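Local coordinates for protein SusD homolog (Bacteroides thetaiotaomicron VPI-5482, PDB 3IHV) that probably binds glycans at the outer membrane of a gut Bacteroides, as a SusD-family partner in sugar uptake, at residues K111-E119 / I176-R186; W220-V231 / V400-W411. All coordinates share one frame; numbering follows the deposited sequence. Where two conformers were deposited one is given.

Contact 1: K111-E119 / I176-R186; sequences KLATLYIAE and ILPYATDDQYR
K111 lies over one face of the Y185 ring, its CE 3.5 Å from the ring centroid in a CH-pi contact, while NZ, further off centre, adds a cation-pi component. With CG anti to the backbone N (chi1 176°) and a bend at chi2, the lysine chain runs across the tyrosine so that CG also meets the CD1–CE1 side. Next to this pair L115 reaches from the helix into the loop and forks: CD1 touches Y185 CB at 3.7 Å and the R186 CG methylene, whereas CD2 meets I176 CG2 and P178 CD. A118 CB packs against L177 CG at 3.5 Å. Helix 107-135 thus receives the end of helix 159-176 and the loop that leaves it, a helix-to-loop joint in the helical, TPR-related part of the SusD fold. One turn beyond L115, E119 and R186 approach from opposite directions; the salt bridge from R186 NH1 to E119 OE2 (2.9 Å), its hydrogen bond weak and bent, meets the guanidinium at its edge, with the carboxylate plane turned 71° away. R192 also pairs with E119 OE2, and Y28 binds OE1. On the other side of the arginine, D183 OD2 takes NE at 2.7 Å and NH2 at 3.0 Å, fixing the guanidinium's rotation, and D183 OD1 accepts the backbone N-H of Y185, forming an Asx turn, and that of R186.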
loop_
_atom_site.group_PDB
_atom_site.type_symbol
_atom_site.label_atom_id
_atom_site.label_comp_id
_atom_site.label_asym_id
_atom_site.label_seq_id
_atom_site.Cartn_x
_atom_site.Cartn_y
_atom_site.Cartn_z
ATOM N N LYS A 111 7.899 29.613 -8.999
ATOM C CA LYS A 111 8.713 28.508 -8.521
ATOM C C LYS A 111 7.839 27.500 -7.782
ATOM O O LYS A 111 7.864 26.286 -8.054
ATOM C CB LYS A 111 9.825 29.031 -7.630
ATOM C CG LYS A 111 10.683 27.965 -6.998
ATOM C CD LYS A 111 11.328 27.023 -8.039
ATOM C CE LYS A 111 12.225 26.059 -7.352
ATOM N NZ LYS A 111 12.743 25.007 -8.253
ATOM N N LEU A 112 7.033 28.013 -6.861
ATOM C CA LEU A 112 6.094 27.159 -6.128
ATOM C C LEU A 112 5.158 26.445 -7.109
ATOM O O LEU A 112 4.909 25.241 -6.967
ATOM C CB LEU A 112 5.312 27.985 -5.103
ATOM C CG LEU A 112 6.110 28.425 -3.849
ATOM C CD1 LEU A 112 5.273 29.500 -3.115
ATOM C CD2 LEU A 112 6.443 27.254 -2.930
ATOM N N ALA A 113 4.661 27.177 -8.115
ATOM C CA ALA A 113 3.771 26.604 -9.116
ATOM C C ALA A 113 4.403 25.411 -9.817
ATOM O O ALA A 113 3.718 24.423 -10.020
ATOM C CB ALA A 113 3.302 27.648 -10.132
ATOM N N THR A 114 5.704 25.464 -10.128
ATOM C CA THR A 114 6.341 24.312 -10.760
ATOM C C THR A 114 6.372 23.114 -9.804
ATOM O O THR A 114 6.161 21.974 -10.210
ATOM C CB THR A 114 7.758 24.613 -11.319
ATOM O OG1 THR A 114 8.677 24.935 -10.258
ATOM C CG2 THR A 114 7.686 25.752 -12.344
ATOM N N LEU A 115 6.628 23.380 -8.533
ATOM C CA LEU A 115 6.586 22.301 -7.546
ATOM C C LEU A 115 5.179 21.697 -7.486
ATOM O O LEU A 115 5.016 20.475 -7.472
ATOM C CB LEU A 115 7.020 22.799 -6.165
ATOM C CG LEU A 115 8.407 23.398 -6.026
ATOM C CD1 LEU A 115 8.788 23.509 -4.527
ATOM C CD2 LEU A 115 9.443 22.580 -6.802
ATOM N N TYR A 116 4.164 22.554 -7.471
ATOM C CA TYR A 116 2.786 22.088 -7.408
ATOM C C TYR A 116 2.384 21.304 -8.646
ATOM O O TYR A 116 1.628 20.330 -8.522
ATOM C CB TYR A 116 1.788 23.242 -7.140
ATOM C CG TYR A 116 2.038 24.085 -5.916
ATOM C CD1 TYR A 116 2.841 23.654 -4.872
ATOM C CD2 TYR A 116 1.430 25.313 -5.793
ATOM C CE1 TYR A 116 3.052 24.470 -3.781
ATOM C CE2 TYR A 116 1.598 26.090 -4.695
ATOM C CZ TYR A 116 2.407 25.666 -3.693
ATOM O OH TYR A 116 2.582 26.508 -2.613
ATOM N N ILE A 117 2.895 21.706 -9.826
ATOM C CA ILE A 117 2.694 20.977 -11.063
ATOM C C ILE A 117 3.291 19.598 -10.902
ATOM O O ILE A 117 2.664 18.593 -11.257
ATOM C CB ILE A 117 3.309 21.724 -12.289
ATOM C CG1 ILE A 117 2.455 22.963 -12.626
ATOM C CG2 ILE A 117 3.434 20.780 -13.518
ATOM C CD1 ILE A 117 3.163 24.022 -13.524
ATOM N N ALA A 118 4.501 19.541 -10.343
ATOM C CA ALA A 118 5.172 18.274 -10.131
ATOM C C ALA A 118 4.379 17.362 -9.185
ATOM O O ALA A 118 4.298 16.146 -9.402
ATOM C CB ALA A 118 6.617 18.538 -9.568
ATOM N N GLU A 119 3.864 17.924 -8.096
ATOM C CA GLU A 119 3.039 17.180 -7.120
ATOM C C GLU A 119 1.782 16.636 -7.755
ATOM O O GLU A 119 1.435 15.476 -7.546
ATOM C CB GLU A 119 2.675 18.036 -5.907
ATOM C CG GLU A 119 3.871 18.429 -5.066
ATOM C CD GLU A 119 3.460 19.254 -3.875
ATOM O OE1 GLU A 119 2.618 18.744 -3.092
ATOM O OE2 GLU A 119 3.953 20.403 -3.710
ATOM N N ILE A 176 11.732 18.125 -11.121
ATOM C CA ILE A 176 11.359 19.412 -10.519
ATOM C C ILE A 176 11.364 19.482 -8.980
ATOM O O ILE A 176 11.806 20.469 -8.431
ATOM C CB ILE A 176 9.997 19.890 -11.097
ATOM C CG1 ILE A 176 10.214 20.600 -12.440
ATOM C CG2 ILE A 176 9.292 20.922 -10.176
ATOM C CD1 ILE A 176 10.858 19.835 -13.539
ATOM N N LEU A 177 10.938 18.412 -8.317
ATOM C CA LEU A 177 10.782 18.445 -6.858
ATOM C C LEU A 177 12.107 18.450 -6.117
ATOM O O LEU A 177 13.030 17.792 -6.522
ATOM C CB LEU A 177 9.926 17.267 -6.380
ATOM C CG LEU A 177 8.458 17.308 -6.823
ATOM C CD1 LEU A 177 7.830 15.957 -6.553
ATOM C CD2 LEU A 177 7.657 18.432 -6.114
ATOM N N PRO A 178 12.199 19.217 -5.031
ATOM C CA PRO A 178 13.402 19.087 -4.211
ATOM C C PRO A 178 13.243 17.834 -3.351
ATOM O O PRO A 178 12.145 17.319 -3.211
ATOM C CB PRO A 178 13.309 20.296 -3.280
ATOM C CG PRO A 178 11.820 20.503 -3.114
ATOM C CD PRO A 178 11.258 20.201 -4.489
ATOM N N TYR A 179 14.335 17.346 -2.787
ATOM C CA TYR A 179 14.240 16.318 -1.758
ATOM C C TYR A 179 13.571 16.986 -0.560
ATOM O O TYR A 179 13.721 18.215 -0.332
ATOM C CB TYR A 179 15.610 15.774 -1.347
ATOM C CG TYR A 179 16.200 14.839 -2.352
ATOM C CD1 TYR A 179 15.803 13.513 -2.394
ATOM C CD2 TYR A 179 17.168 15.260 -3.252
ATOM C CE1 TYR A 179 16.338 12.642 -3.321
ATOM C CE2 TYR A 179 17.713 14.371 -4.185
ATOM C CZ TYR A 179 17.279 13.066 -4.203
ATOM O OH TYR A 179 17.805 12.163 -5.114
ATOM N N ALA A 180 12.808 16.187 0.185
ATOM C CA ALA A 180 12.050 16.685 1.338
ATOM C C ALA A 180 12.886 17.522 2.312
ATOM O O ALA A 180 12.423 18.565 2.751
ATOM C CB ALA A 180 11.358 15.524 2.090
ATOM N N THR A 181 14.092 17.083 2.631
ATOM C CA THR A 181 14.946 17.788 3.595
ATOM C C THR A 181 15.758 18.957 2.998
ATOM O O THR A 181 16.410 19.699 3.730
ATOM C CB THR A 181 15.904 16.765 4.250
ATOM O OG1 THR A 181 16.652 16.099 3.221
ATOM C CG2 THR A 181 15.070 15.701 5.027
ATOM N N ASP A 182 15.717 19.124 1.683
ATOM C CA ASP A 182 16.441 20.187 1.000
ATOM C C ASP A 182 15.531 21.384 0.694
ATOM O O ASP A 182 16.006 22.483 0.382
ATOM C CB ASP A 182 16.892 19.734 -0.394
ATOM C CG ASP A 182 18.114 18.824 -0.417
ATOM O OD1 ASP A 182 18.890 18.803 0.537
ATOM O OD2 ASP A 182 18.337 18.144 -1.479
ATOM N N ASP A 183 14.243 21.179 0.825
ATOM C CA ASP A 183 13.215 22.121 0.417
ATOM C C ASP A 183 13.116 23.405 1.235
ATOM O O ASP A 183 12.670 23.384 2.371
ATOM C CB ASP A 183 11.897 21.347 0.462
ATOM C CG ASP A 183 10.706 22.108 -0.073
ATOM O OD1 ASP A 183 10.839 23.241 -0.548
ATOM O OD2 ASP A 183 9.603 21.483 -0.038
ATOM N N GLN A 184 13.566 24.508 0.661
ATOM C CA GLN A 184 13.380 25.792 1.306
ATOM C C GLN A 184 12.395 26.659 0.508
ATOM O O GLN A 184 12.388 27.869 0.662
ATOM C CB GLN A 184 14.727 26.477 1.605
ATOM C CG GLN A 184 15.534 25.663 2.691
ATOM C CD GLN A 184 16.751 26.406 3.255
ATOM O OE1 GLN A 184 16.865 27.627 3.148
ATOM N NE2 GLN A 184 17.664 25.652 3.873
ATOM N N TYR A 185 11.552 26.030 -0.326
ATOM C CA TYR A 185 10.494 26.745 -1.084
ATOM C C TYR A 185 9.109 26.621 -0.426
ATOM O O TYR A 185 8.402 27.616 -0.214
ATOM C CB TYR A 185 10.410 26.213 -2.505
ATOM C CG TYR A 185 11.726 26.295 -3.226
ATOM C CD1 TYR A 185 12.248 27.508 -3.616
ATOM C CD2 TYR A 185 12.438 25.142 -3.529
ATOM C CE1 TYR A 185 13.477 27.582 -4.276
ATOM C CE2 TYR A 185 13.651 25.203 -4.182
ATOM C CZ TYR A 185 14.159 26.401 -4.549
ATOM O OH TYR A 185 15.369 26.415 -5.210
ATOM N N ARG A 186 8.725 25.404 -0.101
ATOM C CA ARG A 186 7.437 25.128 0.527
ATOM C C ARG A 186 7.503 25.304 2.064
ATOM O O ARG A 186 8.454 24.895 2.691
ATOM C CB ARG A 186 6.966 23.734 0.150
ATOM C CG ARG A 186 6.639 23.594 -1.369
ATOM C CD ARG A 186 6.253 22.187 -1.726
ATOM N NE ARG A 186 7.383 21.286 -1.531
ATOM C CZ ARG A 186 7.376 19.999 -1.842
ATOM N NH1 ARG A 186 6.308 19.454 -2.356
ATOM N NH2 ARG A 186 8.443 19.245 -1.612
#

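Contact 2: W220-V231 / V400-W411; sequences WEAAAKTARILV and VLLLYAEALNEW
W220 and W411 anchor one end of this helix pair, each indole covered by a glutamate chain of the opposite helix. E410 CG stands over the six-membered ring of W220, 3.5 Å from its centroid and 6° off the normal; a bend at chi2 lets its methylenes follow the indole. In exchange, E221 CB sits 3.6 Å from the centroid of the W411 five-membered ring, and the E221 carboxylate stacks almost flat on the indole, the planes 6° apart. A224 CB touches W411 CE3 at 3.7 Å. Were W411 an alanine, E221 would probably lose the flat surface on which its chain rests, and a gap would be likely beside A224. Between the helices, A407 CB meets A223 CB at 3.7 Å; these small residues, with A224, allow an axis separation of 8.0 Å. Y404 then enters as a knob among A224, A227, R228 and V231, its first torsion setting CG anti to the backbone N and its ring face over the backbone of A227 and R228. The Y404 OH is hydrogen-bonded to a water whose oxygen lies 2.6 Å away. At the far end V231 CG2 packs on L401 CD2, and L230 on V400. Positioning this shell, K225 NZ binds the anti lone pair of E221 OE2, R452 pairs with E410, and R475 and W476 bind the E406 carboxylate near W220. Segments 220-231 and 400-411, from helices 219-232 and 397-412, cross at -139°, an oblique, broadly antiparallel pair with Y404 as a knob in a hole of the facing helix, in the helical scaffold of a SusD-like protein.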
loop_
_atom_site.group_PDB
_atom_site.type_symbol
_atom_site.label_atom_id
_atom_site.label_comp_id
_atom_site.label_asym_id
_atom_site.label_seq_id
_atom_site.Cartn_x
_atom_site.Cartn_y
_atom_site.Cartn_z
ATOM N N TRP A 220 13.775 -3.452 -15.869
ATOM C CA TRP A 220 14.515 -3.777 -14.657
ATOM C C TRP A 220 15.710 -2.835 -14.515
ATOM O O TRP A 220 16.004 -2.302 -13.427
ATOM C CB TRP A 220 14.986 -5.216 -14.668
ATOM C CG TRP A 220 13.906 -6.275 -14.496
ATOM C CD1 TRP A 220 13.576 -7.237 -15.392
ATOM C CD2 TRP A 220 13.090 -6.498 -13.357
ATOM N NE1 TRP A 220 12.607 -8.037 -14.891
ATOM C CE2 TRP A 220 12.274 -7.596 -13.642
ATOM C CE3 TRP A 220 12.949 -5.864 -12.138
ATOM C CZ2 TRP A 220 11.357 -8.089 -12.749
ATOM C CZ3 TRP A 220 12.004 -6.342 -11.246
ATOM C CH2 TRP A 220 11.220 -7.439 -11.552
ATOM N N GLU A 221 16.412 -2.636 -15.610
ATOM C CA GLU A 221 17.512 -1.700 -15.632
ATOM C C GLU A 221 17.034 -0.295 -15.267
ATOM O O GLU A 221 17.695 0.395 -14.524
ATOM C CB GLU A 221 18.160 -1.697 -17.014
ATOM C CG GLU A 221 19.212 -0.621 -17.192
ATOM C CD GLU A 221 19.871 -0.665 -18.530
ATOM O OE1 GLU A 221 19.537 -1.546 -19.362
ATOM O OE2 GLU A 221 20.745 0.191 -18.729
ATOM N N ALA A 222 15.854 0.109 -15.763
ATOM C CA ALA A 222 15.325 1.444 -15.454
ATOM C C ALA A 222 15.011 1.549 -13.967
ATOM O O ALA A 222 15.291 2.566 -13.316
ATOM C CB ALA A 222 14.081 1.755 -16.315
ATOM N N ALA A 223 14.409 0.496 -13.401
ATOM C CA ALA A 223 14.093 0.486 -11.965
ATOM C C ALA A 223 15.399 0.637 -11.152
ATOM O O ALA A 223 15.493 1.434 -10.203
ATOM C CB ALA A 223 13.386 -0.841 -11.596
ATOM N N ALA A 224 16.392 -0.152 -11.510
ATOM C CA ALA A 224 17.670 -0.132 -10.802
ATOM C C ALA A 224 18.360 1.239 -10.917
ATOM O O ALA A 224 18.900 1.724 -9.945
ATOM C CB ALA A 224 18.605 -1.237 -11.332
ATOM N N LYS A 225 18.379 1.820 -12.122
ATOM C CA LYS A 225 19.019 3.132 -12.312
ATOM C C LYS A 225 18.309 4.248 -11.537
ATOM O O LYS A 225 18.951 5.154 -10.995
ATOM C CB LYS A 225 19.132 3.458 -13.782
ATOM C CG LYS A 225 20.182 2.571 -14.440
ATOM C CD LYS A 225 20.429 2.898 -15.894
ATOM C CE LYS A 225 21.632 2.117 -16.393
ATOM N NZ LYS A 225 21.942 2.461 -17.790
ATOM N N THR A 226 16.992 4.189 -11.513
ATOM C CA THR A 226 16.193 5.151 -10.776
ATOM C C THR A 226 16.465 5.018 -9.279
ATOM O O THR A 226 16.734 6.003 -8.587
ATOM C CB THR A 226 14.717 4.956 -11.085
ATOM O OG1 THR A 226 14.539 5.070 -12.492
ATOM C CG2 THR A 226 13.871 6.034 -10.385
ATOM N N ALA A 227 16.377 3.792 -8.756
ATOM C CA ALA A 227 16.649 3.580 -7.314
ATOM C C ALA A 227 18.066 4.018 -6.947
ATOM O O ALA A 227 18.276 4.585 -5.877
ATOM C CB ALA A 227 16.448 2.132 -6.916
ATOM N N ARG A 228 19.039 3.742 -7.811
ATOM C CA ARG A 228 20.427 4.163 -7.569
ATOM C C ARG A 228 20.529 5.668 -7.264
ATOM O O ARG A 228 21.261 6.082 -6.365
ATOM C CB ARG A 228 21.298 3.822 -8.791
ATOM C CG ARG A 228 22.782 4.151 -8.667
ATOM C CD ARG A 228 23.495 3.983 -10.031
ATOM N NE ARG A 228 23.656 2.585 -10.429
ATOM C CZ ARG A 228 23.831 2.158 -11.677
ATOM N NH1 ARG A 228 23.801 2.998 -12.701
ATOM N NH2 ARG A 228 23.974 0.861 -11.903
ATOM N N ILE A 229 19.812 6.491 -8.037
ATOM C CA ILE A 229 19.861 7.947 -7.853
ATOM C C ILE A 229 19.404 8.250 -6.431
ATOM O O ILE A 229 20.075 9.000 -5.681
ATOM C CB ILE A 229 18.903 8.667 -8.885
ATOM C CG1 ILE A 229 19.490 8.528 -10.302
ATOM C CG2 ILE A 229 18.693 10.154 -8.531
ATOM C CD1 ILE A 229 18.520 8.865 -11.410
ATOM N N LEU A 230 18.297 7.621 -6.048
ATOM C CA LEU A 230 17.735 7.848 -4.702
ATOM C C LEU A 230 18.673 7.349 -3.588
ATOM O O LEU A 230 18.935 8.067 -2.607
ATOM C CB LEU A 230 16.373 7.217 -4.587
ATOM C CG LEU A 230 15.717 7.257 -3.197
ATOM C CD1 LEU A 230 15.667 8.674 -2.641
ATOM C CD2 LEU A 230 14.299 6.603 -3.215
ATOM N N VAL A 231 19.184 6.133 -3.759
ATOM C CA VAL A 231 20.064 5.521 -2.752
ATOM C C VAL A 231 21.357 6.303 -2.617
ATOM O O VAL A 231 21.787 6.661 -1.499
ATOM C CB VAL A 231 20.257 3.999 -3.039
ATOM C CG1 VAL A 231 21.302 3.400 -2.039
ATOM C CG2 VAL A 231 18.926 3.277 -2.949
ATOM N N VAL A 400 11.912 0.585 -1.301
ATOM C CA VAL A 400 12.762 0.982 -2.404
ATOM C C VAL A 400 14.125 0.275 -2.347
ATOM O O VAL A 400 14.605 -0.184 -3.381
ATOM C CB VAL A 400 12.954 2.509 -2.513
ATOM C CG1 VAL A 400 13.843 2.840 -3.732
ATOM C CG2 VAL A 400 11.576 3.246 -2.612
ATOM N N LEU A 401 14.716 0.134 -1.158
ATOM C CA LEU A 401 15.985 -0.611 -1.069
ATOM C C LEU A 401 15.773 -2.041 -1.579
ATOM O O LEU A 401 16.586 -2.569 -2.326
ATOM C CB LEU A 401 16.549 -0.659 0.347
ATOM C CG LEU A 401 17.118 0.663 0.871
ATOM C CD1 LEU A 401 17.489 0.593 2.376
ATOM C CD2 LEU A 401 18.313 1.132 0.042
ATOM N N LEU A 402 14.666 -2.651 -1.169
ATOM C CA LEU A 402 14.422 -4.039 -1.602
ATOM C C LEU A 402 14.175 -4.097 -3.125
ATOM O O LEU A 402 14.642 -5.028 -3.808
ATOM C CB LEU A 402 13.274 -4.651 -0.823
ATOM C CG LEU A 402 13.543 -4.870 0.669
ATOM C CD1 LEU A 402 12.362 -5.513 1.393
ATOM C CD2 LEU A 402 14.787 -5.730 0.870
ATOM N N LEU A 403 13.484 -3.077 -3.669
ATOM C CA LEU A 403 13.265 -3.013 -5.127
ATOM C C LEU A 403 14.577 -2.864 -5.874
ATOM O O LEU A 403 14.756 -3.428 -6.971
ATOM C CB LEU A 403 12.341 -1.842 -5.498
ATOM C CG LEU A 403 10.877 -2.011 -5.096
ATOM C CD1 LEU A 403 10.124 -0.700 -5.292
ATOM C CD2 LEU A 403 10.243 -3.156 -5.953
ATOM N N TYR A 404 15.475 -2.052 -5.312
ATOM C CA TYR A 404 16.792 -1.859 -5.892
ATOM C C TYR A 404 17.537 -3.192 -5.979
ATOM O O TYR A 404 18.045 -3.581 -7.041
ATOM C CB TYR A 404 17.544 -0.832 -5.044
ATOM C CG TYR A 404 18.906 -0.373 -5.538
ATOM C CD1 TYR A 404 19.177 -0.208 -6.894
ATOM C CD2 TYR A 404 19.899 -0.011 -4.627
ATOM C CE1 TYR A 404 20.419 0.246 -7.331
ATOM C CE2 TYR A 404 21.121 0.456 -5.057
ATOM C CZ TYR A 404 21.373 0.598 -6.413
ATOM O OH TYR A 404 22.606 1.065 -6.831
ATOM N N ALA A 405 17.541 -3.931 -4.870
ATOM C CA ALA A 405 18.188 -5.227 -4.845
ATOM C C ALA A 405 17.540 -6.159 -5.846
ATOM O O ALA A 405 18.253 -6.836 -6.620
ATOM C CB ALA A 405 18.132 -5.849 -3.461
ATOM N N GLU A 406 16.208 -6.186 -5.849
ATOM C CA GLU A 406 15.463 -7.064 -6.768
ATOM C C GLU A 406 15.802 -6.751 -8.223
ATOM O O GLU A 406 16.145 -7.614 -9.006
ATOM C CB GLU A 406 13.944 -6.923 -6.532
ATOM C CG GLU A 406 13.096 -7.770 -7.455
ATOM C CD GLU A 406 11.616 -7.568 -7.266
ATOM O OE1 GLU A 406 11.187 -6.840 -6.311
ATOM O OE2 GLU A 406 10.886 -8.202 -8.057
ATOM N N ALA A 407 15.717 -5.472 -8.572
ATOM C CA ALA A 407 15.923 -5.052 -9.973
ATOM C C ALA A 407 17.348 -5.249 -10.435
ATOM O O ALA A 407 17.587 -5.675 -11.592
ATOM C CB ALA A 407 15.495 -3.556 -10.161
ATOM N N LEU A 408 18.324 -4.936 -9.575
ATOM C CA LEU A 408 19.710 -5.207 -9.933
ATOM C C LEU A 408 19.916 -6.683 -10.266
ATOM O O LEU A 408 20.569 -7.033 -11.247
ATOM C CB LEU A 408 20.657 -4.820 -8.796
ATOM C CG LEU A 408 20.928 -3.313 -8.624
ATOM C CD1 LEU A 408 21.616 -3.061 -7.285
ATOM C CD2 LEU A 408 21.800 -2.858 -9.793
ATOM N N ASN A 409 19.359 -7.558 -9.432
ATOM C CA ASN A 409 19.536 -9.005 -9.626
ATOM C C ASN A 409 18.868 -9.438 -10.910
ATOM O O ASN A 409 19.412 -10.258 -11.633
ATOM C CB ASN A 409 18.960 -9.748 -8.422
ATOM C CG ASN A 409 19.104 -11.234 -8.525
ATOM O OD1 ASN A 409 20.204 -11.749 -8.696
ATOM N ND2 ASN A 409 17.994 -11.947 -8.349
ATOM N N GLU A 410 17.707 -8.860 -11.218
ATOM C CA GLU A 410 17.016 -9.222 -12.447
ATOM C C GLU A 410 17.785 -8.733 -13.673
ATOM O O GLU A 410 18.004 -9.472 -14.650
ATOM C CB GLU A 410 15.608 -8.626 -12.475
ATOM C CG GLU A 410 14.662 -9.123 -11.419
ATOM C CD GLU A 410 14.313 -10.618 -11.511
ATOM O OE1 GLU A 410 14.474 -11.239 -12.607
ATOM O OE2 GLU A 410 13.866 -11.138 -10.455
ATOM N N TRP A 411 18.225 -7.476 -13.630
ATOM C CA TRP A 411 18.969 -6.913 -14.769
ATOM C C TRP A 411 20.334 -7.567 -15.031
ATOM O O TRP A 411 20.657 -7.948 -16.185
ATOM C CB TRP A 411 19.093 -5.411 -14.550
ATOM C CG TRP A 411 20.007 -4.697 -15.388
ATOM C CD1 TRP A 411 20.271 -4.905 -16.711
ATOM C CD2 TRP A 411 20.752 -3.535 -15.006
ATOM N NE1 TRP A 411 21.183 -3.992 -17.145
ATOM C CE2 TRP A 411 21.481 -3.127 -16.127
ATOM C CE3 TRP A 411 20.858 -2.803 -13.819
ATOM C CZ2 TRP A 411 22.346 -2.025 -16.103
ATOM C CZ3 TRP A 411 21.711 -1.718 -13.777
ATOM C CH2 TRP A 411 22.435 -1.323 -14.927
HETATM O O HOH W 1 23.801 0.216 -8.971
#

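How the contacts relate
Contact 2 is the more deeply buried, a helix-on-helix interface between parts of the chain far apart in sequence, whereas contact 1 is partly buried, lies further from the chain centre and joins a helix to a loop. Their chemistry follows: 220-231 / 400-411 relies on alanines and large aromatic rings, with glutamates laid against indoles and E406 and E410 paired to arginines of other helices, while 111-119 / 176-186 combines a leucine-rich patch with a largely buried salt-bridge network that ties down an irregular loop. Both use an aliphatic chain over an aromatic face. The two share no helix, and their centres are about 24 Å apart, yet Y179 of the contact 1 loop packs against I229 and L230 of contact 2.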